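Local coordinates for protein N-hydroxyarylamine O-acetyltransferase (Bacillus cereus, PDB 4DMO) that probably transfers acetyl groups to arylamines and N-hydroxyarylamines as a member of the arylamine N-acetyltransferase family, using a non-canonical Cys-His-Glu catalytic triad, at residues A[195-198]-A[199-202]. Residues are numbered along the deposited sequence; the frame is centred on the assembly and turned at random.
Sequences EEKA and NTAQ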
loop_
_atom_site.group_PDB
_atom_site.type_symbol
_atom_site.label_atom_id
_atom_site.label_comp_id
_atom_site.label_asym_id
_atom_site.label_seq_id
_atom_site.Cartn_x
_atom_site.Cartn_y
_atom_site.Cartn_z
ATOM N N GLU A 195 -5.031 12.662 -9.233
ATOM C CA GLU A 195 -5.685 11.389 -9.516
ATOM C C GLU A 195 -5.429 10.914 -10.924
ATOM O O GLU A 195 -5.474 9.723 -11.189
ATOM C CB GLU A 195 -7.205 11.499 -9.321
ATOM C CG GLU A 195 -7.626 11.599 -7.874
ATOM C CD GLU A 195 -7.466 13.016 -7.325
ATOM O OE1 GLU A 195 -7.762 13.262 -6.116
ATOM O OE2 GLU A 195 -7.006 13.881 -8.109
ATOM N N GLU A 196 -5.204 11.833 -11.847
ATOM C CA GLU A 196 -4.991 11.433 -13.239
ATOM C C GLU A 196 -3.692 10.630 -13.350
ATOM O O GLU A 196 -3.591 9.699 -14.158
ATOM C CB GLU A 196 -4.968 12.645 -14.185
ATOM C CG GLU A 196 -5.341 12.297 -15.634
ATOM C CD GLU A 196 -5.133 13.447 -16.619
ATOM O OE1 GLU A 196 -4.146 14.217 -16.477
ATOM O OE2 GLU A 196 -5.969 13.578 -17.544
ATOM N N LYS A 197 -2.682 10.993 -12.555
ATOM C CA LYS A 197 -1.457 10.206 -12.551
ATOM C C LYS A 197 -1.745 8.841 -11.908
ATOM O O LYS A 197 -1.222 7.816 -12.343
ATOM C CB LYS A 197 -0.338 10.907 -11.804
ATOM C CG LYS A 197 1.017 10.329 -12.115
ATOM C CD LYS A 197 1.282 10.334 -13.618
ATOM C CE LYS A 197 2.787 10.315 -13.963
ATOM N NZ LYS A 197 2.975 9.902 -15.400
ATOM N N ALA A 198 -2.613 8.825 -10.903
ATOM C CA ALA A 198 -3.021 7.567 -10.269
ATOM C C ALA A 198 -3.730 6.658 -11.268
ATOM O O ALA A 198 -3.472 5.452 -11.306
ATOM C CB ALA A 198 -3.897 7.844 -9.093
ATOM N N ASN A 199 -4.593 7.233 -12.106
ATOM C CA ASN A 199 -5.301 6.433 -13.085
ATOM C C ASN A 199 -4.340 5.916 -14.111
ATOM O O ASN A 199 -4.470 4.796 -14.583
ATOM C CB ASN A 199 -6.444 7.212 -13.739
ATOM C CG ASN A 199 -7.638 7.335 -12.814
ATOM O OD1 ASN A 199 -8.294 6.347 -12.512
ATOM N ND2 ASN A 199 -7.904 8.541 -12.330
ATOM N N THR A 200 -3.338 6.718 -14.419
ATOM C CA THR A 200 -2.293 6.310 -15.340
ATOM C C THR A 200 -1.430 5.178 -14.797
ATOM O O THR A 200 -0.993 4.277 -15.541
ATOM C CB THR A 200 -1.445 7.555 -15.727
ATOM O OG1 THR A 200 -2.214 8.347 -16.646
ATOM C CG2 THR A 200 -0.100 7.172 -16.373
ATOM N N ALA A 201 -1.170 5.194 -13.496
ATOM C CA ALA A 201 -0.416 4.096 -12.889
ATOM C C ALA A 201 -1.245 2.813 -12.998
ATOM O O ALA A 201 -0.736 1.730 -13.328
ATOM C CB ALA A 201 -0.076 4.422 -11.428
ATOM N N GLN A 202 -2.539 2.939 -12.745
ATOM C CA GLN A 202 -3.449 1.806 -12.901
ATOM C C GLN A 202 -3.388 1.214 -14.298
ATOM O O GLN A 202 -3.208 0.010 -14.455
ATOM C CB GLN A 202 -4.898 2.214 -12.581
ATOM C CG GLN A 202 -5.895 1.027 -12.602
ATOM C CD GLN A 202 -7.235 1.371 -11.947
ATOM O OE1 GLN A 202 -7.624 0.767 -10.933
ATOM N NE2 GLN A 202 -7.954 2.328 -12.528
#
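Thr200 folds its hydroxyl back onto the carbonyl of Glu196 in the first turns of the alpha-helix 195-207, so that one oxygen takes two bonds. Thr200 N gives the ordinary i to i+4 helix bond to Glu196 O at 3.0 Å, and Thr200 OG1 adds a second to the same oxygen at 3.1 Å. The two donors arrive from opposite faces of the carbonyl plane, the hydroxyl tilted 25° out of it. A chi1 of -75° sets OG1 beside the backbone N and leaves CG2 near the carbonyl carbon, where this methyl lies 4.2 Å from Lys197 NZ in a loose contact.

Asn199 lies one residue earlier; its CG also sits beside the backbone N (chi1 -76°), and ND2 is 2.9 Å from Glu195 O, which accepts the helix bond from Asn199 N. The amide oxygen OD1 accepts a hydrogen bond from Ile53 N, joining the helix to the loop that leads into helix 55-64. Gln202, one turn further on, reaches the same loop with an extended chain, and its NE2 bonds to Lys51 O. Ala198 is buried against Ile53, while Glu195 sends OE1 to Tyr80 OH on helix 71-84. The helix therefore meets the 50-53 loop through Ala198 and the amides of Asn199 and Gln202, and helix 71-84 through the carboxylate of Glu195, whereas Glu196 is exposed. Within the turn, Ala201 places its CB 3.6 Å from Ala198 O, the carbonyl that accepts from Gln202 N.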